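Local structure of putative translation initiation inhibitor (Salmonella typhimurium, 3GTZ) at residues A[22-28]-A[110-116]; A[78-82]-A[93-97]. The protein is of unknown function but is a trimeric RutC-family (YjgF-like) protein, possibly an inhibitor of translation initiation. One frame throughout, in Å; residues are numbered along the deposited sequence.

Both contacts rest on the mixed sheet of the YjgF-like fold, and contact 2 is nested inside the chain loop that contact 1 closes. Contact 1 joins two neighbouring strands inside the sheet through backbone hydrogen bonds, with side chains lining both faces. Contact 2 sits on the strand at one margin of the sheet, as counted within one chain, and joins it to a helix through side chains alone, around one arginine. Both are largely buried, and their centres lie about 16 Å apart. The third subunit touches each, whereas the second subunit also packs against residues of contact 1.

Contact 1 (A[22-28]-A[110-116]); sequences NTLWYTG and IKIVAAV
In the central sheet of this YjgF-like fold, strands 23-28 and 108-115 run antiparallel side by side, and their ladder pairs Leu-24 with Ala-114, Tyr-26 with Ile-112 and Gly-28 with Ile-110 as hydrogen-bonded pairs. The segment axes approach to 4.5 Å at 162°. Leu-24 and Ala-114 exchange two bonds, each 2.9 Å between the N of one and the O of the other. Tyr-26 and Ile-112 likewise exchange two backbone bonds. Beyond them, Gly-28 N reaches Ile-110 O at 2.7 Å with an almost straight N-H...O angle of 171°. Past the Thr-23 and Ala-115 pair, at the other end, Val-116 N bonds to Asn-22 O at 3.2 Å, well above its carbonyl plane, and Tyr-20 OH of the third subunit also bonds to Asn-22 O.

Helix 37-54 packs on Tyr-26, Ile-112 and Ala-114 of one face, where Ile-48 meets both Tyr-26 and Ile-112 and Leu-52 meets Ala-114; Leu-24 of the same face lies against Val-17 and Gln-55. On the other face, Thr-23, Trp-25 and Val-113 cluster near the subunit interface: Trp-25 packs on Leu-63 of the second subunit and Val-113 on Trp-25 of the third. Thr-23 OG1 turns back to Asn-21 O, leaving its methyl for the cluster. With CG2 anti to the backbone N of Thr-23, that methyl lies over the rim of one face of the Trp-25 indole. Val-113 CG1 shares this face and touches Thr-23 CG2 at 3.5 Å, while Val-113 CG2 lies alongside the pyrrole part of the ring, 4.1 Å from Trp-25 CD1.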
loop_
_atom_site.group_PDB
_atom_site.type_symbol
_atom_site.label_atom_id
_atom_site.label_comp_id
_atom_site.label_asym_id
_atom_site.label_seq_id
_atom_site.Cartn_x
_atom_site.Cartn_y
_atom_site.Cartn_z
ATOM N N ASN A 22 2.787 -15.458 -9.048
ATOM C CA ASN A 22 3.041 -16.158 -7.786
ATOM C C ASN A 22 2.854 -15.289 -6.556
ATOM O O ASN A 22 3.491 -15.517 -5.526
ATOM C CB ASN A 22 4.442 -16.800 -7.804
ATOM C CG ASN A 22 4.681 -17.601 -9.078
ATOM O OD1 ASN A 22 5.533 -17.253 -9.892
ATOM N ND2 ASN A 22 3.873 -18.614 -9.292
ATOM N N THR A 23 1.957 -14.309 -6.682
ATOM C CA THR A 23 1.697 -13.328 -5.652
ATOM C C THR A 23 0.204 -13.144 -5.549
ATOM O O THR A 23 -0.503 -13.273 -6.515
ATOM C CB THR A 23 2.360 -12.011 -5.995
ATOM O OG1 THR A 23 3.714 -12.257 -6.422
ATOM C CG2 THR A 23 2.350 -11.069 -4.823
ATOM N N LEU A 24 -0.269 -12.876 -4.350
ATOM C CA LEU A 24 -1.684 -12.864 -4.036
ATOM C C LEU A 24 -1.921 -11.597 -3.242
ATOM O O LEU A 24 -1.146 -11.271 -2.319
ATOM C CB LEU A 24 -2.050 -14.084 -3.184
ATOM C CG LEU A 24 -3.509 -14.177 -2.680
ATOM C CD1 LEU A 24 -3.959 -15.656 -2.364
ATOM C CD2 LEU A 24 -3.717 -13.277 -1.471
ATOM N N TRP A 25 -2.977 -10.880 -3.610
ATOM C CA TRP A 25 -3.344 -9.620 -2.973
ATOM C C TRP A 25 -4.761 -9.782 -2.454
ATOM O O TRP A 25 -5.615 -10.409 -3.128
ATOM C CB TRP A 25 -3.384 -8.521 -3.989
ATOM C CG TRP A 25 -2.097 -7.973 -4.440
ATOM C CD1 TRP A 25 -1.490 -6.823 -3.987
ATOM C CD2 TRP A 25 -1.288 -8.454 -5.509
ATOM N NE1 TRP A 25 -0.327 -6.598 -4.668
ATOM C CE2 TRP A 25 -0.179 -7.575 -5.620
ATOM C CE3 TRP A 25 -1.378 -9.541 -6.371
ATOM C CZ2 TRP A 25 0.836 -7.754 -6.574
ATOM C CZ3 TRP A 25 -0.335 -9.746 -7.320
ATOM C CH2 TRP A 25 0.738 -8.852 -7.414
ATOM N N TYR A 26 -5.019 -9.180 -1.295
ATOM C CA TYR A 26 -6.296 -9.320 -0.602
ATOM C C TYR A 26 -6.412 -8.285 0.471
ATOM O O TYR A 26 -5.428 -7.933 1.072
ATOM C CB TYR A 26 -6.341 -10.689 0.075
ATOM C CG TYR A 26 -7.548 -10.933 0.947
ATOM C CD1 TYR A 26 -8.809 -11.119 0.375
ATOM C CD2 TYR A 26 -7.437 -11.001 2.331
ATOM C CE1 TYR A 26 -9.932 -11.359 1.154
ATOM C CE2 TYR A 26 -8.570 -11.216 3.136
ATOM C CZ TYR A 26 -9.810 -11.416 2.535
ATOM O OH TYR A 26 -10.944 -11.678 3.305
ATOM N N THR A 27 -7.636 -7.866 0.760
ATOM C CA THR A 27 -7.923 -6.929 1.819
ATOM C C THR A 27 -8.994 -7.533 2.711
ATOM O O THR A 27 -10.077 -7.821 2.254
ATOM C CB THR A 27 -8.413 -5.565 1.248
ATOM O OG1 THR A 27 -7.279 -4.774 0.837
ATOM C CG2 THR A 27 -9.219 -4.779 2.318
ATOM N N GLY A 28 -8.713 -7.714 3.991
ATOM C CA GLY A 28 -9.705 -8.291 4.860
ATOM C C GLY A 28 -10.462 -7.193 5.559
ATOM O O GLY A 28 -9.874 -6.224 6.024
ATOM N N ILE A 110 -7.434 -4.906 6.905
ATOM C CA ILE A 110 -6.077 -5.477 6.804
ATOM C C ILE A 110 -5.711 -5.888 5.376
ATOM O O ILE A 110 -6.323 -6.791 4.816
ATOM C CB ILE A 110 -5.910 -6.716 7.721
ATOM C CG1 ILE A 110 -6.247 -6.391 9.192
ATOM C CG2 ILE A 110 -4.499 -7.236 7.620
ATOM C CD1 ILE A 110 -6.126 -7.580 10.144
ATOM N N LYS A 111 -4.728 -5.231 4.781
ATOM C CA LYS A 111 -4.334 -5.581 3.432
ATOM C C LYS A 111 -3.081 -6.446 3.498
ATOM O O LYS A 111 -2.168 -6.218 4.286
ATOM C CB LYS A 111 -4.215 -4.306 2.531
ATOM C CG LYS A 111 -2.884 -3.999 1.949
ATOM C CD LYS A 111 -2.908 -2.752 0.987
ATOM C CE LYS A 111 -1.965 -2.966 -0.268
ATOM N NZ LYS A 111 -0.546 -3.561 0.005
ATOM N N ILE A 112 -3.051 -7.418 2.619
ATOM C CA ILE A 112 -2.138 -8.563 2.645
ATOM C C ILE A 112 -1.594 -8.750 1.247
ATOM O O ILE A 112 -2.365 -8.742 0.295
ATOM C CB ILE A 112 -2.979 -9.778 3.061
ATOM C CG1 ILE A 112 -3.176 -9.734 4.573
ATOM C CG2 ILE A 112 -2.453 -11.083 2.579
ATOM C CD1 ILE A 112 -1.951 -9.475 5.317
ATOM N N VAL A 113 -0.275 -8.820 1.114
ATOM C CA VAL A 113 0.364 -9.409 -0.065
ATOM C C VAL A 113 1.043 -10.691 0.410
ATOM O O VAL A 113 1.721 -10.656 1.409
ATOM C CB VAL A 113 1.460 -8.506 -0.636
ATOM C CG1 VAL A 113 1.903 -9.006 -1.985
ATOM C CG2 VAL A 113 0.999 -7.056 -0.722
ATOM N N ALA A 114 0.841 -11.805 -0.293
ATOM C CA ALA A 114 1.342 -13.130 0.095
ATOM C C ALA A 114 1.924 -13.886 -1.102
ATOM O O ALA A 114 1.621 -13.534 -2.251
ATOM C CB ALA A 114 0.193 -13.956 0.698
ATOM N N ALA A 115 2.726 -14.929 -0.833
ATOM C CA ALA A 115 3.273 -15.807 -1.885
ATOM C C ALA A 115 2.317 -16.964 -2.067
ATOM O O ALA A 115 1.734 -17.453 -1.096
ATOM C CB ALA A 115 4.637 -16.325 -1.525
ATOM N N VAL A 116 2.139 -17.400 -3.305
ATOM C CA VAL A 116 1.151 -18.422 -3.603
ATOM C C VAL A 116 1.699 -19.388 -4.669
ATOM O O VAL A 116 2.410 -18.939 -5.564
ATOM C CB VAL A 116 -0.154 -17.817 -4.077
ATOM C CG1 VAL A 116 0.080 -17.026 -5.325
ATOM C CG2 VAL A 116 -1.151 -18.938 -4.372
#

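Contact 2 (A[78-82]-A[93-97]); sequences MNKAW and VRCTV
Arg-94 reaches from strand 93-98 to helix 75-85 and lays its side chain over one face of the Trp-82 indole. Arg-94 CD rests 3.4 Å from the centroid of the six-membered ring, a CH-pi contact. Farther along, CZ of Arg-94 stands 4.0 Å from the centroid of the five-membered ring, only 3° off its normal, a cation-pi contact although the ring and guanidinium planes are inclined by 33°. At its edge the guanidinium gives a hydrogen bond from Arg-94 NH2 to Asn-79 OD1, 2.9 Å long, with the donor above the amide's carbonyl plane. Bends of the Arg-94 chain at chi2 and chi3 (93° at the latter) bring the group to both partners. The Met-78 methyl points at Thr-96, though its modelled place, too close to Arg-94 NH1, is doubtful.

Behind this shell, Trp-82 NE1 bonds to Arg-13 O of the third subunit, which helps fix the indole beneath the arginine, and Met-78 packs on Ile-67 and Leu-69. The contact thus ties helix to second strand in the beta-alpha-beta crossover of strand 62-69, helix 75-85 and strand 93-98.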
loop_
_atom_site.group_PDB
_atom_site.type_symbol
_atom_site.label_atom_id
_atom_site.label_comp_id
_atom_site.label_asym_id
_atom_site.label_seq_id
_atom_site.Cartn_x
_atom_site.Cartn_y
_atom_site.Cartn_z
ATOM N N MET A 78 -5.891 -4.789 18.759
ATOM C CA MET A 78 -5.470 -5.437 17.523
ATOM C C MET A 78 -4.107 -6.124 17.605
ATOM O O MET A 78 -3.899 -7.118 16.930
ATOM C CB MET A 78 -5.617 -4.498 16.292
ATOM C CG MET A 78 -4.424 -3.772 15.823
ATOM S SD MET A 78 -3.077 -4.816 15.205
ATOM C CE MET A 78 -1.781 -3.570 15.226
ATOM N N ASN A 79 -3.195 -5.630 18.433
ATOM C CA ASN A 79 -1.921 -6.353 18.722
ATOM C C ASN A 79 -2.107 -7.656 19.486
ATOM O O ASN A 79 -1.376 -8.624 19.278
ATOM C CB ASN A 79 -0.946 -5.482 19.514
ATOM C CG ASN A 79 -0.244 -4.477 18.641
ATOM O OD1 ASN A 79 -0.104 -4.682 17.426
ATOM N ND2 ASN A 79 0.199 -3.378 19.241
ATOM N N LYS A 80 -3.062 -7.665 20.398
ATOM C CA LYS A 80 -3.387 -8.855 21.142
ATOM C C LYS A 80 -3.897 -9.914 20.177
ATOM O O LYS A 80 -3.464 -11.031 20.254
ATOM C CB LYS A 80 -4.438 -8.508 22.169
ATOM C CG LYS A 80 -4.764 -9.535 23.231
ATOM C CD LYS A 80 -6.221 -9.296 23.689
ATOM C CE LYS A 80 -6.422 -9.469 25.164
ATOM N NZ LYS A 80 -7.897 -9.375 25.446
ATOM N N ALA A 81 -4.792 -9.564 19.244
ATOM C CA ALA A 81 -5.261 -10.527 18.225
ATOM C C ALA A 81 -4.128 -10.959 17.320
ATOM O O ALA A 81 -3.912 -12.127 17.090
ATOM C CB ALA A 81 -6.381 -9.940 17.412
ATOM N N TRP A 82 -3.368 -10.009 16.820
ATOM C CA TRP A 82 -2.219 -10.339 15.979
ATOM C C TRP A 82 -1.295 -11.295 16.705
ATOM O O TRP A 82 -0.852 -12.284 16.124
ATOM C CB TRP A 82 -1.460 -9.068 15.613
ATOM C CG TRP A 82 -0.239 -9.284 14.810
ATOM C CD1 TRP A 82 1.000 -9.540 15.286
ATOM C CD2 TRP A 82 -0.118 -9.235 13.384
ATOM N NE1 TRP A 82 1.884 -9.677 14.261
ATOM C CE2 TRP A 82 1.234 -9.465 13.080
ATOM C CE3 TRP A 82 -1.018 -9.003 12.342
ATOM C CZ2 TRP A 82 1.713 -9.493 11.788
ATOM C CZ3 TRP A 82 -0.544 -9.013 11.048
ATOM C CH2 TRP A 82 0.809 -9.277 10.775
ATOM N N VAL A 93 6.458 -8.404 7.090
ATOM C CA VAL A 93 6.611 -6.980 7.401
ATOM C C VAL A 93 5.244 -6.461 7.790
ATOM O O VAL A 93 4.241 -6.838 7.220
ATOM C CB VAL A 93 7.178 -6.152 6.213
ATOM C CG1 VAL A 93 7.287 -4.670 6.575
ATOM C CG2 VAL A 93 8.538 -6.657 5.832
ATOM N N ARG A 94 5.200 -5.644 8.820
ATOM C CA ARG A 94 3.941 -5.185 9.362
ATOM C C ARG A 94 3.995 -3.701 9.535
ATOM O O ARG A 94 5.036 -3.118 9.814
ATOM C CB ARG A 94 3.629 -5.845 10.712
ATOM C CG ARG A 94 2.437 -5.198 11.425
ATOM C CD ARG A 94 1.671 -6.158 12.235
ATOM N NE ARG A 94 2.118 -6.206 13.609
ATOM C CZ ARG A 94 1.584 -5.511 14.603
ATOM N NH1 ARG A 94 0.590 -4.675 14.389
ATOM N NH2 ARG A 94 2.079 -5.636 15.831
ATOM N N CYS A 95 2.836 -3.099 9.411
ATOM C CA CYS A 95 2.743 -1.690 9.402
ATOM C C CYS A 95 1.298 -1.347 9.820
ATOM O O CYS A 95 0.333 -1.813 9.201
ATOM C CB CYS A 95 3.100 -1.296 7.977
ATOM S SG CYS A 95 2.497 0.196 7.486
ATOM N N THR A 96 1.169 -0.597 10.914
ATOM C CA THR A 96 -0.116 -0.211 11.452
ATOM C C THR A 96 -0.266 1.301 11.478
ATOM O O THR A 96 0.595 1.992 12.012
ATOM C CB THR A 96 -0.272 -0.719 12.879
ATOM O OG1 THR A 96 0.133 -2.089 12.934
ATOM C CG2 THR A 96 -1.696 -0.637 13.314
ATOM N N VAL A 97 -1.360 1.801 10.909
ATOM C CA VAL A 97 -1.685 3.219 10.933
ATOM C C VAL A 97 -3.162 3.437 11.172
ATOM O O VAL A 97 -3.965 2.567 10.882
ATOM C CB VAL A 97 -1.348 3.887 9.609
ATOM C CG1 VAL A 97 0.112 3.660 9.269
ATOM C CG2 VAL A 97 -2.294 3.384 8.487
#